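Local coordinates for 28 kDa product (Pseudomonas syringae pv. phaseolicola, PDB 1UKF), which acts as a secreted cysteine protease in infected plant cells, where its autocleavage is required for virulence function and it interacts with the host protein PBS1, at residues S52-V57 and I82-F87; K94-S99 and G106-H111; S141-F146 and P161-G166. All coordinates share one frame; numbering follows the deposited sequence.

Interaction 1. Residues S52-V57 and I82-F87; sequences SERHQV and IEDAGF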
loop_
_atom_site.group_PDB
_atom_site.type_symbol
_atom_site.label_atom_id
_atom_site.label_comp_id
_atom_site.label_asym_id
_atom_site.label_seq_id
_atom_site.Cartn_x
_atom_site.Cartn_y
_atom_site.Cartn_z
ATOM N N SER A 52 -1.180 -3.918 13.967
ATOM C CA SER A 52 -0.187 -4.886 14.412
ATOM C C SER A 52 -0.779 -6.292 14.370
ATOM O O SER A 52 -0.119 -7.242 13.944
ATOM C CB SER A 52 0.282 -4.553 15.832
ATOM O OG SER A 52 1.252 -5.483 16.276
ATOM N N GLU A 53 -2.030 -6.419 14.802
ATOM C CA GLU A 53 -2.717 -7.708 14.794
ATOM C C GLU A 53 -2.853 -8.210 13.360
ATOM O O GLU A 53 -2.646 -9.392 13.084
ATOM C CB GLU A 53 -4.106 -7.584 15.421
ATOM C CG GLU A 53 -4.115 -7.242 16.897
ATOM C CD GLU A 53 -5.521 -7.206 17.461
ATOM O OE1 GLU A 53 -6.226 -8.233 17.355
ATOM O OE2 GLU A 53 -5.924 -6.155 18.003
ATOM N N ARG A 54 -3.215 -7.317 12.444
ATOM C CA ARG A 54 -3.344 -7.711 11.050
ATOM C C ARG A 54 -1.979 -8.100 10.500
ATOM O O ARG A 54 -1.870 -9.031 9.702
ATOM C CB ARG A 54 -3.929 -6.575 10.208
ATOM C CG ARG A 54 -5.358 -6.195 10.568
ATOM C CD ARG A 54 -5.933 -5.213 9.553
ATOM N NE ARG A 54 -7.197 -4.625 9.992
ATOM C CZ ARG A 54 -8.365 -5.262 10.017
ATOM N NH1 ARG A 54 -8.452 -6.524 9.620
ATOM N NH2 ARG A 54 -9.450 -4.632 10.452
ATOM N N HIS A 55 -0.932 -7.399 10.924
ATOM C CA HIS A 55 0.392 -7.731 10.432
ATOM C C HIS A 55 0.795 -9.123 10.914
ATOM O O HIS A 55 1.571 -9.818 10.254
ATOM C CB HIS A 55 1.427 -6.701 10.877
ATOM C CG HIS A 55 2.643 -6.682 10.010
ATOM N ND1 HIS A 55 2.618 -6.204 8.718
ATOM C CD2 HIS A 55 3.890 -7.167 10.213
ATOM C CE1 HIS A 55 3.799 -6.401 8.159
ATOM N NE2 HIS A 55 4.588 -6.984 9.044
ATOM N N GLN A 56 0.277 -9.529 12.070
ATOM C CA GLN A 56 0.574 -10.857 12.589
ATOM C C GLN A 56 -0.100 -11.900 11.698
ATOM O O GLN A 56 0.428 -12.996 11.515
ATOM C CB GLN A 56 0.095 -10.998 14.035
ATOM C CG GLN A 56 0.845 -10.114 15.019
ATOM C CD GLN A 56 0.688 -10.587 16.449
ATOM O OE1 GLN A 56 -0.396 -10.993 16.864
ATOM N NE2 GLN A 56 1.771 -10.531 17.214
ATOM N N VAL A 57 -1.265 -11.562 11.149
ATOM C CA VAL A 57 -1.955 -12.474 10.239
ATOM C C VAL A 57 -1.053 -12.623 9.010
ATOM O O VAL A 57 -0.863 -13.723 8.497
ATOM C CB VAL A 57 -3.333 -11.915 9.812
ATOM C CG1 VAL A 57 -3.932 -12.786 8.720
ATOM C CG2 VAL A 57 -4.269 -11.867 11.009
ATOM N N ILE A 82 -5.430 -9.544 3.457
ATOM C CA ILE A 82 -6.598 -8.837 2.941
ATOM C C ILE A 82 -7.864 -9.680 3.088
ATOM O O ILE A 82 -8.946 -9.135 3.310
ATOM C CB ILE A 82 -6.402 -8.353 1.464
ATOM C CG1 ILE A 82 -6.274 -9.530 0.497
ATOM C CG2 ILE A 82 -5.185 -7.446 1.387
ATOM C CD1 ILE A 82 -7.606 -10.009 -0.058
ATOM N N GLU A 83 -7.743 -11.002 2.991
ATOM C CA GLU A 83 -8.917 -11.860 3.154
ATOM C C GLU A 83 -9.374 -11.836 4.611
ATOM O O GLU A 83 -10.570 -11.888 4.895
ATOM C CB GLU A 83 -8.612 -13.295 2.727
ATOM C CG GLU A 83 -8.300 -13.426 1.251
ATOM C CD GLU A 83 -8.229 -14.866 0.790
ATOM O OE1 GLU A 83 -7.803 -15.727 1.587
ATOM O OE2 GLU A 83 -8.588 -15.130 -0.377
ATOM N N ASP A 84 -8.418 -11.748 5.529
ATOM C CA ASP A 84 -8.727 -11.696 6.953
ATOM C C ASP A 84 -9.534 -10.438 7.259
ATOM O O ASP A 84 -10.332 -10.415 8.200
ATOM C CB ASP A 84 -7.434 -11.680 7.774
ATOM C CG ASP A 84 -7.683 -11.475 9.258
ATOM O OD1 ASP A 84 -8.213 -12.400 9.910
ATOM O OD2 ASP A 84 -7.351 -10.387 9.772
ATOM N N ALA A 85 -9.320 -9.395 6.460
ATOM C CA ALA A 85 -10.008 -8.121 6.631
ATOM C C ALA A 85 -11.372 -8.083 5.946
ATOM O O ALA A 85 -12.055 -7.056 5.970
ATOM C CB ALA A 85 -9.132 -6.988 6.107
ATOM N N GLY A 86 -11.764 -9.192 5.331
ATOM C CA GLY A 86 -13.058 -9.242 4.670
ATOM C C GLY A 86 -13.047 -8.962 3.180
ATOM O O GLY A 86 -14.106 -8.873 2.554
ATOM N N PHE A 87 -11.858 -8.814 2.605
ATOM C CA PHE A 87 -11.733 -8.553 1.175
ATOM C C PHE A 87 -11.448 -9.842 0.427
ATOM O O PHE A 87 -11.135 -10.871 1.024
ATOM C CB PHE A 87 -10.570 -7.602 0.865
ATOM C CG PHE A 87 -10.675 -6.253 1.512
ATOM C CD1 PHE A 87 -9.889 -5.942 2.615
ATOM C CD2 PHE A 87 -11.528 -5.281 0.998
ATOM C CE1 PHE A 87 -9.942 -4.678 3.198
ATOM C CE2 PHE A 87 -11.589 -4.011 1.576
ATOM C CZ PHE A 87 -10.793 -3.710 2.677
HETATM O O HOH W 1 -6.567 -8.304 8.278
HETATM O O HOH W 2 -10.889 -7.959 10.165
#
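Arg54 reaches from one helix to the end of another, where NH1 comes to 3.6 Å from Ala85 CB. Its CG stands anti to the carbonyl carbon (chi1 -65°), and the chain then runs extended from CG to NE. This reach carries the guanidinium across the gap between the helices. The methyl of Ala85 meets the guanidinium obliquely. Asp84 lies beside the same group, but Arg54 NH1 and Asp84 OD2 stay 4.0 Å apart. That is near for opposite charges, yet too far for a salt bridge.

Two waters span the gap, and both sit at the edge of the guanidinium, in its plane. The first accepts from Arg54 NH1 at 2.9 Å and donates to Asp84 OD2 at 2.7 Å. The second also accepts from Arg54 NH1 and donates to the backbone O of Asp84, at 3.2 Å. NH1 is thus linked to both the carboxylate and the carbonyl of one residue. Arg54 NE forms a salt bridge with Glu24 of helix 18-27. NE is held there while NH1 binds the two waters.

Val57, one turn further on, points at Asp84 and crosses it obliquely. Its two methyls divide the work: Val57 CG1 lies 3.8 Å from Asp84 CB, and Val57 CG2 lies 3.6 Å from Asp84 OD2. Asp84 CG is anti to its backbone N (chi1 174°), which brings OD2 beside Val57 CG2 and lets it also accept from the first water.

Ala85 also touches Thr23 and Val27 of helix 18-27. Just beyond, Gly86 closes helix 73-84 with a positive phi in a Schellman motif. The contact joins helices 46-67 and 73-84 beside helix 18-27, which begins at the catalytic Cys18, in the helical part of a papain-like fold.

Interaction 2. Residues K94-S99 and G106-H111; sequences KTVHAS and GQTVAH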
loop_
_atom_site.group_PDB
_atom_site.type_symbol
_atom_site.label_atom_id
_atom_site.label_comp_id
_atom_site.label_asym_id
_atom_site.label_seq_id
_atom_site.Cartn_x
_atom_site.Cartn_y
_atom_site.Cartn_z
ATOM N N LYS A 94 -0.622 -8.386 -9.905
ATOM C CA LYS A 94 0.118 -7.887 -11.055
ATOM C C LYS A 94 1.455 -7.291 -10.643
ATOM O O LYS A 94 1.551 -6.600 -9.632
ATOM C CB LYS A 94 -0.706 -6.830 -11.790
ATOM C CG LYS A 94 -0.015 -6.260 -13.013
ATOM C CD LYS A 94 -0.892 -5.238 -13.712
ATOM C CE LYS A 94 -0.179 -4.640 -14.910
ATOM N NZ LYS A 94 -1.026 -3.635 -15.601
ATOM N N THR A 95 2.488 -7.564 -11.431
ATOM C CA THR A 95 3.818 -7.048 -11.150
ATOM C C THR A 95 4.239 -6.056 -12.226
ATOM O O THR A 95 4.334 -6.408 -13.402
ATOM C CB THR A 95 4.865 -8.181 -11.099
ATOM O OG1 THR A 95 4.498 -9.131 -10.092
ATOM C CG2 THR A 95 6.241 -7.622 -10.781
ATOM N N VAL A 96 4.481 -4.815 -11.823
ATOM C CA VAL A 96 4.914 -3.788 -12.759
ATOM C C VAL A 96 6.383 -3.514 -12.469
ATOM O O VAL A 96 6.738 -3.094 -11.366
ATOM C CB VAL A 96 4.104 -2.481 -12.588
ATOM C CG1 VAL A 96 4.530 -1.464 -13.637
ATOM C CG2 VAL A 96 2.615 -2.770 -12.710
ATOM N N HIS A 97 7.237 -3.770 -13.455
ATOM C CA HIS A 97 8.672 -3.561 -13.289
ATOM C C HIS A 97 9.080 -2.119 -13.549
ATOM O O HIS A 97 8.437 -1.407 -14.316
ATOM C CB HIS A 97 9.457 -4.501 -14.210
ATOM C CG HIS A 97 9.200 -5.952 -13.949
ATOM N ND1 HIS A 97 8.101 -6.617 -14.450
ATOM C CD2 HIS A 97 9.879 -6.857 -13.206
ATOM C CE1 HIS A 97 8.116 -7.869 -14.029
ATOM N NE2 HIS A 97 9.184 -8.041 -13.272
ATOM N N ALA A 98 10.164 -1.700 -12.904
ATOM C CA ALA A 98 10.668 -0.337 -13.034
ATOM C C ALA A 98 11.372 -0.060 -14.358
ATOM O O ALA A 98 12.032 0.968 -14.505
ATOM C CB ALA A 98 11.607 -0.024 -11.876
ATOM N N SER A 99 11.231 -0.971 -15.315
ATOM C CA SER A 99 11.854 -0.808 -16.627
ATOM C C SER A 99 11.474 0.537 -17.237
ATOM O O SER A 99 10.354 0.717 -17.718
ATOM C CB SER A 99 11.416 -1.937 -17.563
ATOM O OG SER A 99 10.013 -1.921 -17.761
ATOM N N GLY A 106 4.887 5.001 -12.779
ATOM C CA GLY A 106 3.767 5.677 -12.150
ATOM C C GLY A 106 2.526 5.651 -13.020
ATOM O O GLY A 106 1.416 5.489 -12.521
ATOM N N GLN A 107 2.712 5.810 -14.327
ATOM C CA GLN A 107 1.595 5.803 -15.263
ATOM C C GLN A 107 0.922 4.437 -15.336
ATOM O O GLN A 107 -0.306 4.339 -15.283
ATOM C CB GLN A 107 2.072 6.212 -16.659
ATOM C CG GLN A 107 0.985 6.158 -17.722
ATOM C CD GLN A 107 -0.202 7.038 -17.383
ATOM O OE1 GLN A 107 -0.068 8.254 -17.244
ATOM N NE2 GLN A 107 -1.372 6.425 -17.245
ATOM N N THR A 108 1.724 3.385 -15.460
ATOM C CA THR A 108 1.185 2.034 -15.545
ATOM C C THR A 108 0.421 1.669 -14.279
ATOM O O THR A 108 -0.693 1.151 -14.344
ATOM C CB THR A 108 2.302 0.998 -15.776
ATOM O OG1 THR A 108 2.985 1.307 -16.997
ATOM C CG2 THR A 108 1.719 -0.405 -15.869
ATOM N N VAL A 109 1.021 1.939 -13.125
ATOM C CA VAL A 109 0.374 1.629 -11.859
ATOM C C VAL A 109 -0.893 2.463 -11.681
ATOM O O VAL A 109 -1.918 1.956 -11.234
ATOM C CB VAL A 109 1.335 1.869 -10.670
ATOM C CG1 VAL A 109 0.601 1.655 -9.351
ATOM C CG2 VAL A 109 2.520 0.914 -10.765
ATOM N N ALA A 110 -0.826 3.740 -12.045
ATOM C CA ALA A 110 -1.982 4.623 -11.925
ATOM C C ALA A 110 -3.147 4.112 -12.767
ATOM O O ALA A 110 -4.302 4.164 -12.344
ATOM C CB ALA A 110 -1.609 6.036 -12.356
ATOM N N HIS A 111 -2.845 3.624 -13.965
ATOM C CA HIS A 111 -3.885 3.102 -14.842
ATOM C C HIS A 111 -4.586 1.924 -14.179
ATOM O O HIS A 111 -5.783 1.703 -14.380
ATOM C CB HIS A 111 -3.286 2.655 -16.177
ATOM C CG HIS A 111 -4.280 2.020 -17.099
ATOM N ND1 HIS A 111 -5.356 2.704 -17.622
ATOM C CD2 HIS A 111 -4.365 0.757 -17.581
ATOM C CE1 HIS A 111 -6.061 1.889 -18.388
ATOM N NE2 HIS A 111 -5.481 0.703 -18.380
#
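Val96 CG1 is anti to its backbone N (chi1 -177°), and Thr108 CG2 takes the same position on the helix. These settings bring Val96 CG1 to 3.7 Å from Thr108 CG2. Val96 CG1 also lies 3.9 Å from Thr108 CB. The two side chains meet at a slant.

Val109 comes in beside Thr108. Val109 uses CG2, the methyl anti to its carbonyl carbon, 4.2 Å from Val96 CB. The isopropyl group of Val96 therefore rests on two successive residues of the helix. Lys94, two residues back on the same side of the strand, has a fully extended chain. Lys94 NZ lies 4.2 Å from Thr108 CG2 while it forms a salt bridge with Asp112.

Strand 94-97 and helix 106-111 run nearly antiparallel, at 161°, with axes 9.1 Å apart. An edge strand of the central sheet is thus covered by the helix that follows it directly in the chain. Backbone hydrogen bonds tie Val96 to Val181 of strand 178-187. Leu105 adds to the cover of Val96.

No hydrogen bond crosses between the two segments. Thr108 OG1 bonds to Gln104 O within the helix, and Lys94 NZ pairs with Asp112. With these polar ends paired, methyl-to-methyl packing holds the contact by shape and burial.

Interaction 3. Residues S141-F146 and P161-G166; sequences SQFKLF and PQLIKG
This is a buried, wholly apolar contact between strand 142-147 of the central antiparallel sheet and helix 160-173, which lies against it. Phe143 and Leu145, two residues apart, both point at the helix, with Lys144 between them pointing away. Leu163 answers them from the helix with one methyl, CD2.

Leu163 CD2 comes to the edge of the Phe143 ring, near the ring plane, 4.1 Å from Phe143 CD2. It does not lie over a face. Leu163 CD2 is also 4.5 Å from Leu145 CB, a looser approach. Leu163 CG is anti to its backbone N (chi1 168°), which directs it outward from the helix, and chi2 of 45° then places CD2 against the strand. The sheet-and-helix half formed here belongs to the papain-like fold of the C58 peptidases. The active-site residues His132 and Asp147 are carried by strands 130-139 and 142-147 of this sheet. The side chains of Leu145 and Asp147 are about 4 Å apart at their nearest atoms, so Leu145 lies close to both Leu163 and Asp147.

Neighbouring elements complete the cover. Leu163 also touches Phe153 of strand 151-156, along with Leu2 and Phe5 of the N-terminal segment. Phe143 packs on Val113 of helix 102-113 as well.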
loop_
_atom_site.group_PDB
_atom_site.type_symbol
_atom_site.label_atom_id
_atom_site.label_comp_id
_atom_site.label_asym_id
_atom_site.label_seq_id
_atom_site.Cartn_x
_atom_site.Cartn_y
_atom_site.Cartn_z
ATOM N N SER A 141 -13.855 10.495 -8.198
ATOM C CA SER A 141 -12.748 11.253 -8.775
ATOM C C SER A 141 -11.572 11.381 -7.806
ATOM O O SER A 141 -10.480 11.790 -8.194
ATOM C CB SER A 141 -13.221 12.652 -9.178
ATOM O OG SER A 141 -12.143 13.428 -9.674
ATOM N N GLN A 142 -11.804 11.013 -6.550
ATOM C CA GLN A 142 -10.789 11.114 -5.502
ATOM C C GLN A 142 -9.919 9.867 -5.306
ATOM O O GLN A 142 -10.413 8.806 -4.923
ATOM C CB GLN A 142 -11.476 11.471 -4.180
ATOM C CG GLN A 142 -10.563 11.516 -2.963
ATOM C CD GLN A 142 -11.329 11.808 -1.687
ATOM O OE1 GLN A 142 -12.362 11.194 -1.415
ATOM N NE2 GLN A 142 -10.824 12.745 -0.893
ATOM N N PHE A 143 -8.622 10.009 -5.561
ATOM C CA PHE A 143 -7.677 8.910 -5.385
ATOM C C PHE A 143 -6.930 9.115 -4.068
ATOM O O PHE A 143 -6.286 10.146 -3.868
ATOM C CB PHE A 143 -6.677 8.860 -6.541
ATOM C CG PHE A 143 -5.634 7.787 -6.389
ATOM C CD1 PHE A 143 -5.991 6.442 -6.418
ATOM C CD2 PHE A 143 -4.297 8.121 -6.187
ATOM C CE1 PHE A 143 -5.031 5.444 -6.246
ATOM C CE2 PHE A 143 -3.332 7.129 -6.015
ATOM C CZ PHE A 143 -3.700 5.788 -6.044
ATOM N N LYS A 144 -7.029 8.136 -3.174
ATOM C CA LYS A 144 -6.372 8.197 -1.868
ATOM C C LYS A 144 -5.259 7.159 -1.795
ATOM O O LYS A 144 -5.445 6.020 -2.214
ATOM C CB LYS A 144 -7.368 7.894 -0.744
ATOM C CG LYS A 144 -8.572 8.812 -0.636
ATOM C CD LYS A 144 -9.469 8.337 0.503
ATOM C CE LYS A 144 -10.677 9.237 0.701
ATOM N NZ LYS A 144 -11.550 8.725 1.793
ATOM N N LEU A 145 -4.111 7.551 -1.250
ATOM C CA LEU A 145 -2.994 6.630 -1.107
ATOM C C LEU A 145 -2.385 6.786 0.278
ATOM O O LEU A 145 -2.146 7.902 0.744
ATOM C CB LEU A 145 -1.938 6.885 -2.189
ATOM C CG LEU A 145 -0.740 5.928 -2.178
ATOM C CD1 LEU A 145 -0.206 5.764 -3.589
ATOM C CD2 LEU A 145 0.341 6.443 -1.235
ATOM N N PHE A 146 -2.150 5.660 0.939
ATOM C CA PHE A 146 -1.566 5.655 2.274
ATOM C C PHE A 146 -0.267 4.868 2.297
ATOM O O PHE A 146 -0.223 3.704 1.883
ATOM C CB PHE A 146 -2.554 5.046 3.283
ATOM C CG PHE A 146 -1.929 4.683 4.612
ATOM C CD1 PHE A 146 -1.423 5.666 5.460
ATOM C CD2 PHE A 146 -1.851 3.354 5.013
ATOM C CE1 PHE A 146 -0.850 5.325 6.685
ATOM C CE2 PHE A 146 -1.280 3.006 6.236
ATOM C CZ PHE A 146 -0.781 3.995 7.071
ATOM N N PRO A 161 -0.850 9.574 -11.679
ATOM C CA PRO A 161 0.473 9.185 -12.179
ATOM C C PRO A 161 1.593 10.011 -11.550
ATOM O O PRO A 161 2.679 9.496 -11.282
ATOM C CB PRO A 161 0.361 9.436 -13.682
ATOM C CG PRO A 161 -1.079 9.169 -13.957
ATOM C CD PRO A 161 -1.773 9.849 -12.796
ATOM N N GLN A 162 1.317 11.294 -11.325
ATOM C CA GLN A 162 2.292 12.207 -10.740
ATOM C C GLN A 162 2.538 11.869 -9.278
ATOM O O GLN A 162 3.668 11.932 -8.800
ATOM C CB GLN A 162 1.806 13.647 -10.870
ATOM N N LEU A 163 1.472 11.516 -8.569
ATOM C CA LEU A 163 1.585 11.159 -7.161
ATOM C C LEU A 163 2.400 9.878 -7.014
ATOM O O LEU A 163 3.327 9.814 -6.209
ATOM C CB LEU A 163 0.190 10.984 -6.549
ATOM C CG LEU A 163 0.067 10.343 -5.160
ATOM C CD1 LEU A 163 1.098 10.922 -4.202
ATOM C CD2 LEU A 163 -1.346 10.571 -4.639
ATOM N N ILE A 164 2.071 8.863 -7.804
ATOM C CA ILE A 164 2.800 7.607 -7.725
ATOM C C ILE A 164 4.264 7.788 -8.129
ATOM O O ILE A 164 5.157 7.233 -7.488
ATOM C CB ILE A 164 2.129 6.528 -8.594
ATOM C CG1 ILE A 164 0.697 6.309 -8.098
ATOM C CG2 ILE A 164 2.923 5.224 -8.523
ATOM C CD1 ILE A 164 -0.115 5.356 -8.942
ATOM N N LYS A 165 4.521 8.561 -9.182
ATOM C CA LYS A 165 5.899 8.797 -9.600
ATOM C C LYS A 165 6.649 9.457 -8.445
ATOM O O LYS A 165 7.797 9.117 -8.161
ATOM C CB LYS A 165 5.949 9.704 -10.833
ATOM C CG LYS A 165 7.366 10.006 -11.313
ATOM C CD LYS A 165 7.361 10.926 -12.527
ATOM C CE LYS A 165 8.759 11.087 -13.111
ATOM N NZ LYS A 165 9.721 11.681 -12.138
ATOM N N GLY A 166 5.991 10.403 -7.782
ATOM C CA GLY A 166 6.609 11.088 -6.662
ATOM C C GLY A 166 7.008 10.136 -5.550
ATOM O O GLY A 166 8.071 10.285 -4.944
#

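From the N terminus, the chain passes helix 18-27 and then closes its first loop at interaction 1, between helices 46-67 and 73-84. Strand 88-97 follows, and interaction 2 folds helix 102-113 back on it after a short connection. The chain then lays down further strands before interaction 3 brings helix 160-173 against strand 142-147. The three contacts lie in series, with none nested or crossed. Interactions 2 and 3 reach the same sheet and touch through their helices, where Ala110 packs on Pro161 and Ile164. Interaction 1 lies across the centre of the chain, among the helices, with its centre about 24 Å from that of interaction 3.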